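Local coordinates for protein aminotransferase (Neisseria meningitidis Z2491, PDB 3JTX) that probably transfers amino groups between amino acids and keto acids with the help of a covalently bound pyridoxal phosphate cofactor, at residues Ser183-Leu187 / Asp188-Glu192. Numbering follows the deposited sequence.
Sequences SVLDL and DGWKE
Asp-186 is the N-cap of the helix that follows: its carboxylate OD1 accepts from Gly-189 N at 2.9 Å, met nearly along the C-O axis. A chi1 of 61° sets CG between the backbone N and the carbonyl carbon, which brings OD1 to the N-H of Gly-189. The next amide, Trp-190 N, bonds to the main-chain Asp-186 O at 2.8 Å with an almost straight N-H...O angle of 171°. That bond opens the i to i+4 ladder, which Lys-191 N to Leu-187 O and Glu-192 N to Asp-188 O continue. Asp-186 OD2 lies 4.1 Å from Asp-188 OD2, the carboxylate planes 71° apart; the two like charges probably repel mildly, while the N-terminal end of the helix dipole should help stabilise both.

On the inner side, Leu-185 lies across the indole of Trp-190. Its CD2 methyl sits over the five-membered ring in a CH-pi contact, 3.6 Å from the centroid, and CD1 rests against Gly-189 CA. The indole N-H is satisfied by a water in the ring plane, 3.0 Å from NE1, which in turn donates to Leu-185 O at 2.7 Å. That single bridge therefore serves a donor of the helix and a carbonyl of the preceding loop. Beyond it, Trp-190 also packs on Val-174 and Ile-204 of neighbouring strands and on Ala-226 of helix 223-229, while Leu-185 N is bound by Ser-176 OG.

This is an Asp N-cap at the head of helix 187-200, the crossover between parallel strands 169-175 and 203-207 in the seven-stranded sheet of the fold-type I aminotransferase large domain.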
ATOM      1  N   SER A 183     -17.390   0.331  22.772  1.00 17.02           N
ATOM      2  CA  SER A 183     -18.777   0.644  22.498  1.00 17.07           C
ATOM      3  C   SER A 183     -19.153   0.271  21.076  1.00 16.36           C
ATOM      4  O   SER A 183     -18.393   0.535  20.130  1.00 15.85           O
ATOM      5  CB  SER A 183     -19.042   2.140  22.679  1.00 17.15           C
ATOM      6  OG  SER A 183     -20.407   2.437  22.339  1.00 21.25           O
ATOM      7  N   VAL A 184     -20.334  -0.320  20.930  1.00 15.63           N
ATOM      8  CA  VAL A 184     -20.888  -0.624  19.611  1.00 14.79           C
ATOM      9  C   VAL A 184     -22.016   0.377  19.337  1.00 14.60           C
ATOM     10  O   VAL A 184     -23.003   0.438  20.085  1.00 13.72           O
ATOM     11  CB  VAL A 184     -21.391  -2.084  19.553  1.00 15.27           C
ATOM     12  CG1 VAL A 184     -22.165  -2.371  18.263  1.00 14.94           C
ATOM     13  CG2 VAL A 184     -20.193  -3.057  19.692  1.00 14.30           C
ATOM     14  N   LEU A 185     -21.866   1.178  18.286  1.00 13.73           N
ATOM     15  CA  LEU A 185     -22.893   2.153  17.937  1.00 13.61           C
ATOM     16  C   LEU A 185     -24.196   1.392  17.649  1.00 14.87           C
ATOM     17  O   LEU A 185     -24.201   0.399  16.912  1.00 14.81           O
ATOM     18  CB  LEU A 185     -22.468   2.987  16.726  1.00 13.56           C
ATOM     19  CG  LEU A 185     -23.308   4.237  16.460  1.00 13.11           C
ATOM     20  CD1 LEU A 185     -23.214   5.224  17.633  1.00 13.32           C
ATOM     21  CD2 LEU A 185     -22.924   4.891  15.149  1.00 11.20           C
ATOM     22  N   ASP A 186     -25.291   1.839  18.247  1.00 15.00           N
ATOM     23  CA  ASP A 186     -26.519   1.074  18.165  1.00 15.76           C
ATOM     24  C   ASP A 186     -27.477   1.650  17.118  1.00 14.90           C
ATOM     25  O   ASP A 186     -27.111   2.557  16.384  1.00 13.99           O
ATOM     26  CB  ASP A 186     -27.137   0.944  19.549  1.00 17.03           C
ATOM     27  CG  ASP A 186     -27.509   2.274  20.176  1.00 20.66           C
ATOM     28  OD1 ASP A 186     -27.412   3.344  19.526  1.00 25.64           O
ATOM     29  OD2 ASP A 186     -27.881   2.245  21.367  1.00 27.09           O
ATOM     30  N   LEU A 187     -28.690   1.118  17.022  1.00 13.97           N
ATOM     31  CA  LEU A 187     -29.614   1.630  16.014  1.00 13.94           C
ATOM     32  C   LEU A 187     -29.941   3.121  16.186  1.00 13.80           C
ATOM     33  O   LEU A 187     -30.045   3.840  15.195  1.00 13.39           O
ATOM     34  CB  LEU A 187     -30.897   0.803  15.959  1.00 13.90           C
ATOM     35  CG  LEU A 187     -30.785  -0.541  15.241  1.00 13.26           C
ATOM     36  CD1 LEU A 187     -32.070  -1.332  15.484  1.00 13.78           C
ATOM     37  CD2 LEU A 187     -30.492  -0.393  13.707  1.00 14.59           C
ATOM     38  N   ASP A 188     -30.092   3.586  17.423  1.00 14.50           N
ATOM     39  CA  ASP A 188     -30.386   5.016  17.661  1.00 15.19           C
ATOM     40  C   ASP A 188     -29.211   5.878  17.211  1.00 15.38           C
ATOM     41  O   ASP A 188     -29.405   6.923  16.576  1.00 16.05           O
ATOM     42  CB  ASP A 188     -30.693   5.279  19.123  1.00 15.83           C
ATOM     43  CG  ASP A 188     -31.861   4.487  19.598  1.00 17.08           C
ATOM     44  OD1 ASP A 188     -33.008   4.909  19.334  1.00 14.80           O
ATOM     45  OD2 ASP A 188     -31.609   3.426  20.217  1.00 20.13           O
ATOM     46  N   GLY A 189     -28.008   5.414  17.519  1.00 15.03           N
ATOM     47  CA  GLY A 189     -26.782   6.135  17.157  1.00 14.92           C
ATOM     48  C   GLY A 189     -26.604   6.161  15.649  1.00 14.33           C
ATOM     49  O   GLY A 189     -26.280   7.196  15.079  1.00 14.26           O
ATOM     50  N   TRP A 190     -26.819   5.026  14.995  1.00 14.13           N
ATOM     51  CA  TRP A 190     -26.770   4.987  13.526  1.00 14.13           C
ATOM     52  C   TRP A 190     -27.838   5.884  12.887  1.00 14.20           C
ATOM     53  O   TRP A 190     -27.554   6.618  11.935  1.00 14.70           O
ATOM     54  CB  TRP A 190     -26.866   3.544  12.994  1.00 14.22           C
ATOM     55  CG  TRP A 190     -25.551   2.879  12.992  1.00 13.84           C
ATOM     56  CD1 TRP A 190     -25.159   1.815  13.748  1.00 14.21           C
ATOM     57  CD2 TRP A 190     -24.409   3.279  12.236  1.00 14.33           C
ATOM     58  NE1 TRP A 190     -23.852   1.494  13.471  1.00 15.07           N
ATOM     59  CE2 TRP A 190     -23.367   2.386  12.551  1.00 13.95           C
ATOM     60  CE3 TRP A 190     -24.168   4.302  11.312  1.00 12.79           C
ATOM     61  CZ2 TRP A 190     -22.106   2.487  11.977  1.00 14.14           C
ATOM     62  CZ3 TRP A 190     -22.919   4.385  10.728  1.00 14.08           C
ATOM     63  CH2 TRP A 190     -21.904   3.497  11.076  1.00 13.03           C
ATOM     64  N   LYS A 191     -29.060   5.830  13.392  1.00 14.19           N
ATOM     65  CA  LYS A 191     -30.101   6.713  12.893  1.00 14.55           C
ATOM     66  C   LYS A 191     -29.687   8.184  12.986  1.00 14.45           C
ATOM     67  O   LYS A 191     -29.916   8.956  12.062  1.00 14.63           O
ATOM     68  CB  LYS A 191     -31.429   6.496  13.627  1.00 14.63           C
ATOM     69  CG  LYS A 191     -32.482   7.525  13.190  1.00 16.87           C
ATOM     70  CD  LYS A 191     -33.855   7.276  13.738  1.00 18.07           C
ATOM     71  CE  LYS A 191     -34.796   8.445  13.374  1.00 19.40           C
ATOM     72  NZ  LYS A 191     -34.996   8.521  11.882  1.00 21.09           N
ATOM     73  N   GLU A 192     -29.094   8.574  14.105  1.00 14.97           N
ATOM     74  CA  GLU A 192     -28.652   9.954  14.272  1.00 16.08           C
ATOM     75  C   GLU A 192     -27.637  10.385  13.208  1.00 15.67           C
ATOM     76  O   GLU A 192     -27.789  11.455  12.603  1.00 15.35           O
ATOM     77  CB  GLU A 192     -28.073  10.172  15.666  1.00 16.82           C
ATOM     78  CG  GLU A 192     -27.833  11.634  15.992  1.00 20.58           C
ATOM     79  CD  GLU A 192     -27.464  11.894  17.450  1.00 24.42           C
ATOM     80  OE1 GLU A 192     -27.137  10.940  18.194  1.00 25.44           O
ATOM     81  OE2 GLU A 192     -27.478  13.085  17.834  1.00 26.14           O
TER
HETATM   82  O   HOH W   1     -22.313  -0.408  15.145  1.00 16.41           O